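Local coordinates for protein glucanase (Klebsiella pneumoniae, PDB 5GY3) that probably catalyses the endohydrolysis of beta-1,4-glucosidic linkages in cellulose and related beta-glucans, at residues A[1-6]-A[298-303]; A[58-61]-A[66-69]; A[107-112]-A[162-167]; A[182-187]-A[194-199]; A[241-246]-A[276-281]. All coordinates share one frame; numbering follows the deposited sequence.

Contact 1 (A[1-6]-A[298-303])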
# COMPACT_ATOMS: atom_id res chain seq x y z
N ASP A 1 16.76 -0.68 14.15
CA ASP A 1 16.49 -1.31 15.44
C ASP A 1 16.43 -2.84 15.32
O ASP A 1 16.77 -3.42 14.27
CB ASP A 1 15.17 -0.79 16.03
CG ASP A 1 15.26 0.66 16.49
OD1 ASP A 1 16.38 1.13 16.78
OD2 ASP A 1 14.21 1.33 16.55
N THR A 2 15.99 -3.50 16.39
CA THR A 2 15.98 -4.96 16.38
C THR A 2 14.90 -5.50 15.44
O THR A 2 15.15 -6.47 14.72
CB THR A 2 15.79 -5.51 17.79
OG1 THR A 2 16.87 -5.06 18.62
CG2 THR A 2 15.80 -7.03 17.77
N ALA A 3 13.72 -4.88 15.42
CA ALA A 3 12.65 -5.35 14.53
C ALA A 3 13.13 -5.41 13.09
O ALA A 3 12.95 -6.41 12.39
CB ALA A 3 11.41 -4.46 14.66
N TRP A 4 13.80 -4.34 12.64
CA TRP A 4 14.28 -4.28 11.27
C TRP A 4 15.35 -5.33 11.00
O TRP A 4 15.35 -5.97 9.94
CB TRP A 4 14.81 -2.86 10.99
CG TRP A 4 15.58 -2.72 9.70
CD1 TRP A 4 16.90 -2.42 9.57
CD2 TRP A 4 15.06 -2.86 8.38
NE1 TRP A 4 17.25 -2.37 8.25
CE2 TRP A 4 16.14 -2.64 7.49
CE3 TRP A 4 13.80 -3.17 7.85
CZ2 TRP A 4 16.00 -2.71 6.11
CZ3 TRP A 4 13.66 -3.24 6.48
CH2 TRP A 4 14.75 -3.00 5.62
N GLU A 5 16.29 -5.53 11.93
CA GLU A 5 17.28 -6.59 11.75
C GLU A 5 16.62 -7.96 11.66
O GLU A 5 16.98 -8.78 10.80
CB GLU A 5 18.30 -6.56 12.89
CG GLU A 5 19.19 -5.34 12.87
CD GLU A 5 20.05 -5.27 11.63
OE1 GLU A 5 20.52 -6.34 11.18
OE2 GLU A 5 20.24 -4.16 11.09
N ARG A 6 15.63 -8.22 12.52
CA ARG A 6 14.94 -9.51 12.47
C ARG A 6 14.16 -9.66 11.16
O ARG A 6 14.08 -10.75 10.60
CB ARG A 6 14.02 -9.65 13.68
CG ARG A 6 13.40 -11.01 13.84
CD ARG A 6 14.46 -12.11 13.75
NE ARG A 6 13.89 -13.44 13.92
CZ ARG A 6 14.55 -14.57 13.69
NH1 ARG A 6 15.81 -14.52 13.27
NH2 ARG A 6 13.96 -15.74 13.87
N LEU A 298 3.46 -4.85 8.30
CA LEU A 298 2.47 -3.92 8.85
C LEU A 298 2.88 -3.41 10.22
O LEU A 298 2.68 -2.23 10.53
CB LEU A 298 1.10 -4.60 8.93
CG LEU A 298 0.27 -4.69 7.65
CD1 LEU A 298 -1.08 -5.32 7.99
CD2 LEU A 298 0.06 -3.33 7.03
N LYS A 299 3.42 -4.28 11.07
CA LYS A 299 3.87 -3.84 12.38
C LYS A 299 4.82 -2.66 12.27
O LYS A 299 4.72 -1.69 13.02
CB LYS A 299 4.55 -4.98 13.13
CG LYS A 299 3.60 -6.02 13.72
CD LYS A 299 4.41 -6.98 14.57
CE LYS A 299 3.52 -7.90 15.40
NZ LYS A 299 4.37 -8.81 16.25
N GLN A 300 5.75 -2.73 11.32
CA GLN A 300 6.76 -1.69 11.21
C GLN A 300 6.24 -0.47 10.47
O GLN A 300 6.68 0.65 10.76
CB GLN A 300 8.00 -2.23 10.52
CG GLN A 300 8.74 -3.26 11.33
CD GLN A 300 9.78 -3.93 10.49
OE1 GLN A 300 10.93 -3.49 10.45
NE2 GLN A 300 9.39 -4.99 9.80
N LEU A 301 5.34 -0.66 9.50
CA LEU A 301 4.75 0.47 8.81
C LEU A 301 3.87 1.29 9.74
O LEU A 301 3.83 2.53 9.65
CB LEU A 301 3.94 -0.01 7.61
CG LEU A 301 4.71 -0.66 6.48
CD1 LEU A 301 3.75 -1.36 5.54
CD2 LEU A 301 5.55 0.38 5.73
N VAL A 302 3.17 0.62 10.66
CA VAL A 302 2.38 1.32 11.66
C VAL A 302 3.28 2.18 12.54
O VAL A 302 2.98 3.34 12.82
CB VAL A 302 1.54 0.32 12.48
CG1 VAL A 302 1.02 0.96 13.75
CG2 VAL A 302 0.39 -0.19 11.65
N TRP A 303 4.42 1.62 12.95
CA TRP A 303 5.37 2.38 13.76
C TRP A 303 5.91 3.59 12.99
O TRP A 303 5.97 4.70 13.53
CB TRP A 303 6.52 1.47 14.20
CG TRP A 303 7.52 2.15 15.09
CD1 TRP A 303 8.82 2.43 14.79
CD2 TRP A 303 7.28 2.66 16.40
NE1 TRP A 303 9.42 3.07 15.85
CE2 TRP A 303 8.50 3.22 16.85
CE3 TRP A 303 6.17 2.69 17.25
CZ2 TRP A 303 8.63 3.81 18.12
CZ3 TRP A 303 6.30 3.27 18.50
CH2 TRP A 303 7.52 3.82 18.92
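Gln-300 reaches out from helix 293-307 and sets its OE1 against the backbone and ring rim of Trp-4, at the start of helix 2-11. The close part is this single oxygen: Gln-300 OE1 lies 3.5 Å from Trp-4 CA and 3.9 Å from Trp-4 CE3, meeting the indole at its edge, near the ring plane. The amide and ring planes are turned 50° apart. With its chain extended beyond CG, glutamine is long enough to span two helices whose nearest CA atoms, those of Ala-3 and Gln-300, are 7.7 Å apart. Ala-3, small and pointing toward the other helix, leaves room for it; its CB stays 4.3 Å from Gln-300 OE1. Leu-38 of helix 29-41 packs on both Trp-4 and Gln-300 and adds to their burial. Elsewhere the segments are looser: Asp-1 and Trp-303 point toward the opposite segment but stay beyond contact distance, and the exposed Arg-6 turns to Asp-289. No hydrogen bond crosses the contact. The polar nitrogens look to other partners, Trp-4 NE1 to Asp-44 and Gln-300 NE2 to Ala-296 O, so the two helices meet here by van der Waals packing of a polar oxygen against Trp-4.

Contact 2 (A[58-61]-A[66-69])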
# COMPACT_ATOMS: atom_id res chain seq x y z
N THR A 58 15.82 -6.08 -11.96
CA THR A 58 15.01 -7.26 -12.25
C THR A 58 13.61 -6.91 -12.75
O THR A 58 13.12 -7.56 -13.69
CB THR A 58 14.88 -8.14 -11.00
OG1 THR A 58 16.17 -8.34 -10.42
CG2 THR A 58 14.24 -9.49 -11.36
N LEU A 59 12.96 -5.92 -12.16
CA LEU A 59 11.53 -5.72 -12.39
C LEU A 59 11.19 -4.51 -13.25
O LEU A 59 10.01 -4.34 -13.58
CB LEU A 59 10.80 -5.61 -11.04
CG LEU A 59 10.85 -6.86 -10.17
CD1 LEU A 59 10.09 -6.62 -8.86
CD2 LEU A 59 10.31 -8.09 -10.91
N ARG A 60 12.15 -3.67 -13.63
CA ARG A 60 11.79 -2.48 -14.40
C ARG A 60 11.12 -2.86 -15.72
O ARG A 60 11.63 -3.70 -16.47
CB ARG A 60 13.02 -1.62 -14.68
CG ARG A 60 12.66 -0.34 -15.43
CD ARG A 60 12.07 0.70 -14.49
NE ARG A 60 13.13 1.28 -13.66
CZ ARG A 60 13.09 2.50 -13.14
NH1 ARG A 60 12.05 3.30 -13.35
NH2 ARG A 60 14.12 2.93 -12.41
N ASP A 61 9.97 -2.25 -15.99
CA ASP A 61 9.30 -2.34 -17.28
C ASP A 61 9.79 -1.17 -18.14
O ASP A 61 9.38 -0.03 -17.92
CB ASP A 61 7.78 -2.31 -17.11
CG ASP A 61 7.03 -2.49 -18.42
OD1 ASP A 61 7.62 -2.27 -19.50
OD2 ASP A 61 5.83 -2.84 -18.37
N LEU A 66 7.58 1.74 -15.26
CA LEU A 66 7.04 1.17 -14.04
C LEU A 66 7.71 -0.19 -13.81
O LEU A 66 8.79 -0.45 -14.33
CB LEU A 66 5.51 1.12 -14.13
CG LEU A 66 4.86 2.50 -14.28
CD1 LEU A 66 3.38 2.35 -14.57
CD2 LEU A 66 5.08 3.28 -12.99
N PHE A 67 7.10 -1.06 -13.01
CA PHE A 67 7.76 -2.30 -12.61
C PHE A 67 6.79 -3.47 -12.75
O PHE A 67 5.65 -3.38 -12.29
CB PHE A 67 8.27 -2.21 -11.17
CG PHE A 67 9.21 -1.06 -10.94
CD1 PHE A 67 8.73 0.19 -10.59
CD2 PHE A 67 10.57 -1.23 -11.11
CE1 PHE A 67 9.61 1.26 -10.40
CE2 PHE A 67 11.46 -0.17 -10.91
CZ PHE A 67 10.97 1.07 -10.57
N TYR A 68 7.26 -4.57 -13.35
CA TYR A 68 6.55 -5.84 -13.23
C TYR A 68 6.31 -6.15 -11.76
O TYR A 68 7.23 -6.05 -10.94
CB TYR A 68 7.35 -6.96 -13.90
CG TYR A 68 7.78 -6.64 -15.31
CD1 TYR A 68 6.85 -6.23 -16.26
CD2 TYR A 68 9.10 -6.75 -15.70
CE1 TYR A 68 7.23 -5.95 -17.56
CE2 TYR A 68 9.50 -6.46 -17.00
CZ TYR A 68 8.55 -6.06 -17.92
OH TYR A 68 8.94 -5.77 -19.21
N TRP A 69 5.08 -6.52 -11.41
CA TRP A 69 4.71 -6.47 -10.00
C TRP A 69 5.16 -7.69 -9.21
O TRP A 69 5.31 -7.58 -7.99
CB TRP A 69 3.20 -6.29 -9.83
CG TRP A 69 2.39 -7.54 -10.04
CD1 TRP A 69 2.04 -8.10 -11.24
CD2 TRP A 69 1.80 -8.38 -9.03
NE1 TRP A 69 1.28 -9.23 -11.03
CE2 TRP A 69 1.12 -9.42 -9.69
CE3 TRP A 69 1.79 -8.34 -7.62
CZ2 TRP A 69 0.44 -10.43 -8.99
CZ3 TRP A 69 1.12 -9.34 -6.94
CH2 TRP A 69 0.45 -10.36 -7.62
O HOH W 1 9.01 -3.99 -21.29
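Arg-60 folds its side chain back alongside Phe-67, its partner in a single antiparallel bridge. CG starts anti to the backbone N (chi1 -178°), then bends at chi2 and chi3 turn one face of the guanidinium to the ring, with Phe-67 CZ over its centre, 3.6 Å from Arg-60 CZ. The two planes are 32° apart, so the groups meet obliquely. Asp-56 pairs with Arg-60 NE and Gly-65 O accepts from NH1, which fixes the rotation of the flat group; arginine suits the place by offering both N-H groups and a flat face. The backbone sets Asp-61 CB over one face of the Tyr-68 ring, 4.1 Å from its centroid, in a CH-pi contact, and chi1 of -176° lays the carboxylate alongside, OD2 3.5 Å from Tyr-68 CE1. Tyr-68 CG stands anti to its carbonyl carbon, which swings the ring over to Asp-61 and leaves CB beside Leu-59 CD2. A water bridges Tyr-68 OH and Asp-61 OD1, which Ser-63 also bonds. Backbone bonds Tyr-68 N to Leu-59 O (2.8 Å) and Asp-61 N to Leu-66 O (2.7 Å) flank Arg-60 and Phe-67, a non-hydrogen-bonded pair in a hairpin-like reversal after helix 45-59, with Phe-67 about 10 Å, side chain to side chain, from Asp-87, the predicted nucleophile.

Contact 3 (A[107-112]-A[162-167])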
# COMPACT_ATOMS: atom_id res chain seq x y z
N ARG A 107 20.45 11.66 -6.65
CA ARG A 107 20.21 10.57 -7.59
C ARG A 107 18.97 9.76 -7.20
O ARG A 107 18.23 9.30 -8.08
CB ARG A 107 21.46 9.68 -7.68
CG ARG A 107 22.66 10.44 -8.30
CD ARG A 107 23.98 9.66 -8.22
NE ARG A 107 24.37 9.35 -6.84
CZ ARG A 107 25.39 8.57 -6.51
NH1 ARG A 107 26.15 8.01 -7.45
NH2 ARG A 107 25.66 8.34 -5.23
N TYR A 108 18.71 9.61 -5.91
CA TYR A 108 17.48 8.92 -5.50
C TYR A 108 16.24 9.70 -5.91
O TYR A 108 15.22 9.11 -6.29
CB TYR A 108 17.46 8.69 -3.99
CG TYR A 108 18.54 7.78 -3.46
CD1 TYR A 108 18.69 6.49 -3.94
CD2 TYR A 108 19.39 8.20 -2.44
CE1 TYR A 108 19.67 5.64 -3.43
CE2 TYR A 108 20.37 7.36 -1.93
CZ TYR A 108 20.51 6.08 -2.43
OH TYR A 108 21.48 5.24 -1.92
N ALA A 109 16.29 11.02 -5.81
CA ALA A 109 15.15 11.84 -6.18
C ALA A 109 14.95 11.88 -7.69
O ALA A 109 13.82 11.91 -8.17
CB ALA A 109 15.31 13.26 -5.63
N ILE A 110 16.05 11.85 -8.46
CA ILE A 110 15.93 11.79 -9.91
C ILE A 110 15.27 10.48 -10.33
O ILE A 110 14.44 10.46 -11.25
CB ILE A 110 17.30 12.00 -10.58
CG1 ILE A 110 17.71 13.47 -10.42
CG2 ILE A 110 17.27 11.57 -12.05
CD1 ILE A 110 19.17 13.77 -10.75
N ALA A 111 15.59 9.39 -9.63
CA ALA A 111 14.93 8.12 -9.91
C ALA A 111 13.44 8.19 -9.56
O ALA A 111 12.59 7.72 -10.33
CB ALA A 111 15.60 6.98 -9.14
N SER A 112 13.12 8.76 -8.41
CA SER A 112 11.73 8.92 -8.01
C SER A 112 10.94 9.69 -9.06
O SER A 112 9.83 9.29 -9.44
CB SER A 112 11.66 9.62 -6.65
OG SER A 112 10.30 9.81 -6.25
N ALA A 162 3.69 15.57 -4.41
CA ALA A 162 3.27 16.93 -4.74
C ALA A 162 4.26 17.98 -4.26
O ALA A 162 4.43 19.02 -4.91
CB ALA A 162 1.89 17.22 -4.15
N GLU A 163 4.91 17.74 -3.12
CA GLU A 163 5.90 18.70 -2.62
C GLU A 163 7.13 18.78 -3.50
O GLU A 163 7.89 19.75 -3.40
CB GLU A 163 6.32 18.33 -1.21
CG GLU A 163 5.18 18.21 -0.23
CD GLU A 163 5.68 17.87 1.16
OE1 GLU A 163 6.17 16.73 1.37
OE2 GLU A 163 5.60 18.74 2.05
N ARG A 164 7.37 17.76 -4.33
CA ARG A 164 8.55 17.58 -5.17
C ARG A 164 8.30 17.95 -6.62
O ARG A 164 9.12 18.64 -7.24
CB ARG A 164 9.01 16.10 -5.06
CG ARG A 164 9.99 15.60 -6.13
CD ARG A 164 11.42 15.99 -5.80
NE ARG A 164 12.34 15.69 -6.89
CZ ARG A 164 13.59 16.14 -6.95
NH1 ARG A 164 14.05 16.91 -5.98
NH2 ARG A 164 14.37 15.83 -7.98
N THR A 165 7.17 17.53 -7.19
CA THR A 165 6.99 17.65 -8.63
C THR A 165 5.52 17.49 -8.97
O THR A 165 4.75 16.86 -8.23
CB THR A 165 7.84 16.60 -9.37
OG1 THR A 165 7.76 16.81 -10.79
CG2 THR A 165 7.40 15.16 -9.03
N HIS A 166 5.13 18.09 -10.11
CA HIS A 166 3.76 17.99 -10.63
C HIS A 166 2.75 18.26 -9.51
O HIS A 166 1.80 17.50 -9.31
CB HIS A 166 3.49 16.62 -11.27
CG HIS A 166 4.34 16.31 -12.46
ND1 HIS A 166 5.69 16.03 -12.35
CD2 HIS A 166 4.03 16.19 -13.77
CE1 HIS A 166 6.18 15.77 -13.55
NE2 HIS A 166 5.20 15.87 -14.43
N LEU A 167 2.98 19.34 -8.77
CA LEU A 167 2.18 19.60 -7.57
C LEU A 167 0.68 19.58 -7.87
O LEU A 167 -0.10 18.94 -7.15
CB LEU A 167 2.59 20.94 -6.95
CG LEU A 167 1.82 21.41 -5.72
CD1 LEU A 167 2.74 22.23 -4.84
CD2 LEU A 167 0.60 22.25 -6.10
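Beside Arg-164, which reaches across to Ala-109, the shortest polar bond within the two segments joins Thr-165 OG1 to His-166 ND1 at 2.7 Å, and either could be the donor. It lies in the turn between helix 155-164 and helix 167-183 of what is, for a family 8 glycoside hydrolase, an (alpha/alpha)6 barrel. His-166 occupies the N-cap position of the second helix, and the edge of its ring faces Thr-165 CB, in plane. Across the contact, helix 106-123 offers Ala-109, and Arg-164 spreads its guanidinium over that methyl. The arginine leaves its helix with CG anti to the backbone N (chi1 164°), bends at chi2 (82°) and then runs out straight, which carries the charged end to the neighbouring helix. There Arg-164 NH2 makes a salt bridge with Asp-113, one turn beyond Ala-109 on the same helix, so the charge is paired while the flat group rests on carbon. Alanine fits because a single methyl lets the guanidinium come close, and Leu-97 of helix 86-103 adds apolar packing against the arginine. Arg-164 remains exposed and also meets a crystal neighbour. Ala-109 CB stands over the centre of the guanidinium, 3.6 Å from Arg-164 CZ.

Contact 4 (A[182-187]-A[194-199])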
# COMPACT_ATOMS: atom_id res chain seq x y z
N GLY A 182 -14.54 8.76 0.25
CA GLY A 182 -15.62 9.23 1.09
C GLY A 182 -16.98 8.76 0.62
O GLY A 182 -17.91 8.61 1.42
N GLN A 183 -17.11 8.48 -0.68
CA GLN A 183 -18.36 7.99 -1.23
C GLN A 183 -18.47 6.47 -1.17
O GLN A 183 -19.56 5.95 -1.43
CB GLN A 183 -18.51 8.47 -2.68
CG GLN A 183 -18.58 9.98 -2.80
CD GLN A 183 -18.35 10.47 -4.22
OE1 GLN A 183 -18.44 9.70 -5.17
NE2 GLN A 183 -18.05 11.76 -4.38
N MET A 184 -17.40 5.76 -0.84
CA MET A 184 -17.45 4.31 -0.77
C MET A 184 -18.00 3.86 0.58
O MET A 184 -18.01 4.61 1.56
CB MET A 184 -16.06 3.71 -0.99
CG MET A 184 -15.42 4.06 -2.33
SD MET A 184 -13.75 3.39 -2.39
CE MET A 184 -13.19 4.00 -3.98
N GLY A 185 -18.46 2.61 0.62
CA GLY A 185 -18.85 2.00 1.88
C GLY A 185 -20.17 1.28 1.74
O GLY A 185 -21.11 1.84 1.16
N TRP A 186 -20.26 0.05 2.25
CA TRP A 186 -21.42 -0.80 2.02
C TRP A 186 -21.79 -1.54 3.29
O TRP A 186 -20.97 -1.71 4.19
CB TRP A 186 -21.16 -1.78 0.85
CG TRP A 186 -20.99 -0.99 -0.39
CD1 TRP A 186 -21.98 -0.50 -1.19
CD2 TRP A 186 -19.75 -0.49 -0.93
NE1 TRP A 186 -21.44 0.25 -2.21
CE2 TRP A 186 -20.07 0.28 -2.07
CE3 TRP A 186 -18.40 -0.62 -0.56
CZ2 TRP A 186 -19.10 0.91 -2.85
CZ3 TRP A 186 -17.43 0.01 -1.34
CH2 TRP A 186 -17.79 0.76 -2.48
N GLY A 187 -23.06 -1.97 3.36
CA GLY A 187 -23.54 -2.73 4.49
C GLY A 187 -23.61 -1.90 5.77
O GLY A 187 -23.54 -0.67 5.76
N ASP A 194 -11.91 -4.65 -0.63
CA ASP A 194 -10.59 -4.65 -1.26
C ASP A 194 -10.64 -4.05 -2.66
O ASP A 194 -9.76 -3.27 -3.04
CB ASP A 194 -10.04 -6.08 -1.36
CG ASP A 194 -9.71 -6.71 -0.01
OD1 ASP A 194 -9.38 -5.99 0.96
OD2 ASP A 194 -9.76 -7.97 0.07
N TRP A 195 -11.64 -4.42 -3.44
CA TRP A 195 -11.79 -3.99 -4.82
C TRP A 195 -13.16 -3.36 -5.01
O TRP A 195 -14.17 -3.90 -4.54
CB TRP A 195 -11.61 -5.17 -5.80
CG TRP A 195 -10.26 -5.79 -5.68
CD1 TRP A 195 -9.89 -6.81 -4.84
CD2 TRP A 195 -9.09 -5.44 -6.43
NE1 TRP A 195 -8.56 -7.10 -5.02
CE2 TRP A 195 -8.05 -6.28 -5.99
CE3 TRP A 195 -8.83 -4.50 -7.42
CZ2 TRP A 195 -6.76 -6.20 -6.51
CZ3 TRP A 195 -7.55 -4.42 -7.94
CH2 TRP A 195 -6.53 -5.27 -7.49
N VAL A 196 -13.19 -2.24 -5.71
CA VAL A 196 -14.40 -1.44 -5.90
C VAL A 196 -14.56 -1.14 -7.38
O VAL A 196 -13.62 -0.66 -8.03
CB VAL A 196 -14.33 -0.13 -5.10
CG1 VAL A 196 -15.52 0.80 -5.45
CG2 VAL A 196 -14.27 -0.42 -3.61
N ALA A 197 -15.75 -1.41 -7.92
CA ALA A 197 -16.06 -1.07 -9.30
C ALA A 197 -16.66 0.33 -9.35
O ALA A 197 -17.69 0.60 -8.70
CB ALA A 197 -17.02 -2.08 -9.91
N LEU A 198 -16.05 1.21 -10.14
CA LEU A 198 -16.53 2.57 -10.33
C LEU A 198 -17.15 2.66 -11.72
O LEU A 198 -16.45 2.47 -12.72
CB LEU A 198 -15.38 3.58 -10.19
CG LEU A 198 -15.67 5.02 -10.61
CD1 LEU A 198 -16.75 5.65 -9.73
CD2 LEU A 198 -14.39 5.86 -10.59
N ARG A 199 -18.45 2.93 -11.78
CA ARG A 199 -19.12 3.12 -13.06
C ARG A 199 -18.93 4.56 -13.54
O ARG A 199 -18.65 5.47 -12.75
CB ARG A 199 -20.62 2.77 -12.94
CG ARG A 199 -21.33 2.53 -14.26
CD ARG A 199 -22.73 1.93 -14.03
NE ARG A 199 -23.65 2.90 -13.45
CZ ARG A 199 -24.93 2.63 -13.17
NH1 ARG A 199 -25.42 1.42 -13.41
NH2 ARG A 199 -25.71 3.58 -12.64
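Val-196 pushes both of its methyl groups against the far end of the Trp-186 indole, CG1 lying 3.7 Å from Trp-186 CH2. The valine belongs to the central strand of a three-stranded antiparallel sheet, in which strand 196-199 runs between 145-148 and 204-206, and the contact closes the chain emerging from helix 167-183 onto that sheet. The other methyl, Val-196 CG2, is shared: it lies 3.9 Å from Trp-186 CZ3 and also meets the thioether of Met-184. Branching at CB is what lets one residue serve two partners, since CG1 stands anti to the backbone N (chi1 173°) while CG2 takes the place beside it. Ala-197, next along the strand, points away, as alternation in a strand requires. Methionine suits its place because its unbranched chain, extended beyond CG, can thread from the end of the helix to the sheet. Tryptophan suits position 186 because its long, flat indole carries the six-membered ring out to the valine methyls. Strand 204-206, through Met-204 and Pro-206, and the loop residue Pro-150 extend the apolar patch. Between Met-184 and Trp-186, Gly-185 has phi and psi of 134° and 133°, angles that only a residue without a side chain takes up easily. No hydrogen bond crosses this contact; at its buried end Met-184 SD sits 4.0 Å from Val-196 CG2.

Contact 5 (A[241-246]-A[276-281])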
# COMPACT_ATOMS: atom_id res chain seq x y z
N TRP A 241 -16.24 1.04 13.34
CA TRP A 241 -16.32 -0.41 13.22
C TRP A 241 -15.41 -1.09 14.23
O TRP A 241 -15.82 -2.02 14.93
CB TRP A 241 -15.98 -0.84 11.79
CG TRP A 241 -16.15 -2.32 11.60
CD1 TRP A 241 -17.33 -3.01 11.54
CD2 TRP A 241 -15.11 -3.30 11.45
NE1 TRP A 241 -17.09 -4.35 11.36
CE2 TRP A 241 -15.74 -4.56 11.30
CE3 TRP A 241 -13.71 -3.24 11.43
CZ2 TRP A 241 -15.01 -5.75 11.13
CZ3 TRP A 241 -12.99 -4.42 11.26
CH2 TRP A 241 -13.65 -5.66 11.12
N MET A 242 -14.16 -0.62 14.34
CA MET A 242 -13.24 -1.23 15.29
C MET A 242 -13.69 -1.01 16.73
O MET A 242 -13.54 -1.90 17.58
CB MET A 242 -11.83 -0.69 15.06
CG MET A 242 -11.29 -1.07 13.69
SD MET A 242 -9.70 -0.27 13.37
CE MET A 242 -9.44 -0.75 11.66
N GLN A 243 -14.24 0.17 17.03
CA GLN A 243 -14.73 0.43 18.39
C GLN A 243 -15.89 -0.48 18.78
O GLN A 243 -16.20 -0.60 19.97
CB GLN A 243 -15.15 1.90 18.52
CG GLN A 243 -13.96 2.85 18.71
CD GLN A 243 -14.32 4.32 18.47
OE1 GLN A 243 -15.45 4.65 18.14
NE2 GLN A 243 -13.33 5.20 18.61
N SER A 244 -16.55 -1.13 17.81
CA SER A 244 -17.67 -2.00 18.15
C SER A 244 -17.24 -3.41 18.54
O SER A 244 -18.11 -4.25 18.82
CB SER A 244 -18.67 -2.07 16.98
OG SER A 244 -18.18 -2.87 15.92
N TYR A 245 -15.95 -3.70 18.58
CA TYR A 245 -15.43 -5.01 18.96
C TYR A 245 -14.41 -4.89 20.08
O TYR A 245 -13.75 -3.86 20.21
CB TYR A 245 -14.76 -5.71 17.76
CG TYR A 245 -15.74 -6.15 16.70
CD1 TYR A 245 -16.49 -7.30 16.87
CD2 TYR A 245 -15.92 -5.40 15.53
CE1 TYR A 245 -17.39 -7.70 15.92
CE2 TYR A 245 -16.83 -5.80 14.58
CZ TYR A 245 -17.56 -6.96 14.78
OH TYR A 245 -18.48 -7.39 13.84
N PRO A 246 -14.26 -5.94 20.90
CA PRO A 246 -13.12 -5.98 21.82
C PRO A 246 -11.81 -5.97 21.04
O PRO A 246 -11.71 -6.57 19.97
CB PRO A 246 -13.32 -7.30 22.58
CG PRO A 246 -14.76 -7.65 22.40
CD PRO A 246 -15.16 -7.09 21.06
N LEU A 276 -3.39 1.68 15.78
CA LEU A 276 -3.12 2.97 15.15
C LEU A 276 -4.42 3.71 14.85
O LEU A 276 -4.53 4.92 15.10
CB LEU A 276 -2.30 2.77 13.86
CG LEU A 276 -1.95 4.04 13.07
CD1 LEU A 276 -1.04 4.98 13.89
CD2 LEU A 276 -1.29 3.68 11.76
N THR A 277 -5.42 3.00 14.31
CA THR A 277 -6.66 3.66 13.91
C THR A 277 -7.37 4.27 15.10
O THR A 277 -7.94 5.36 15.00
CB THR A 277 -7.57 2.66 13.20
OG1 THR A 277 -6.88 2.17 12.04
CG2 THR A 277 -8.90 3.29 12.78
N LEU A 278 -7.36 3.59 16.24
CA LEU A 278 -8.05 4.07 17.43
C LEU A 278 -7.18 4.95 18.31
O LEU A 278 -7.67 5.45 19.33
CB LEU A 278 -8.59 2.88 18.24
CG LEU A 278 -9.67 2.02 17.57
CD1 LEU A 278 -10.31 1.03 18.55
CD2 LEU A 278 -10.72 2.89 16.90
N GLY A 279 -5.93 5.17 17.93
CA GLY A 279 -5.05 5.97 18.76
C GLY A 279 -4.65 5.31 20.05
O GLY A 279 -4.24 6.01 20.99
N GLU A 280 -4.76 4.00 20.14
CA GLU A 280 -4.35 3.32 21.36
C GLU A 280 -2.83 3.27 21.44
O GLU A 280 -2.19 2.82 20.48
CB GLU A 280 -4.92 1.91 21.42
CG GLU A 280 -4.87 1.33 22.82
CD GLU A 280 -5.79 0.15 22.99
OE1 GLU A 280 -5.38 -0.83 23.65
OE2 GLU A 280 -6.93 0.21 22.47
N PRO A 281 -2.23 3.71 22.54
CA PRO A 281 -0.77 3.68 22.66
C PRO A 281 -0.22 2.27 22.45
O PRO A 281 -0.74 1.29 23.00
CB PRO A 281 -0.51 4.17 24.09
CG PRO A 281 -1.73 4.98 24.43
CD PRO A 281 -2.87 4.29 23.74
O HOH W 2 -10.87 5.43 20.22
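Met-242 and Thr-277 make the buried half of this contact, their side chains crossing at about a right angle. Met-242 SD lies 3.6 Å from Thr-277 CB and 3.7 Å from Thr-277 CG2; the sulfur is carried there by a chain extended beyond CG (chi2 174°). Beside them Leu-278 points its fork at the other helix, with CD2 3.7 Å from Gln-243 CG and 4.2 Å from Met-242 CB. Gln-243 suits the exposed rim: its CG methylene packs on the leucine while Gln-243 NE2 bonds a water at 2.9 Å, which in turn makes a weak bond to Leu-278 O.

A second layer positions these groups. Thr-277 OG1 bonds Val-273 O one turn back, leaving the carbon side of the threonine for the sulfur. Just after Leu-278, Gly-279 takes a positive phi in a Schellman motif that ends the helix, a conformation glycine adopts readily. Trp-241 O takes two bonds from Ser-244, from OG at 2.7 Å and from N at 3.1 Å, as helix 236-243 ends, while Tyr-245 folds back over one face of the Trp-241 ring.

The contact therefore joins the C-terminal ends of helices 236-243 and 268-278. Pro-222 of helix 220-228 packs on Thr-277, and Leu-276 turns to helices 220-228 and 293-307.

Overall arrangement
Contacts 2, 3, 4 and 5 follow one another in series along the chain, and contact 1 brackets them all by joining helix 2-11 to helix 293-307 near the two termini. Contacts 1 and 5 alone touch, Val-302 CG1 meeting Leu-276 CB at 3.8 Å, where helices 268-278 and 293-307, successive in the chain, pack together. Contacts 2 and 3 approach to about 5 Å between nearest atoms, while the centres of contacts 2 and 5 are 37 Å apart, on opposite sides of the chain's centre. Contact 4 brings in the small antiparallel sheet. All five lie within one family 8 range, in a largely helical fold consistent with an (alpha/alpha)6 barrel.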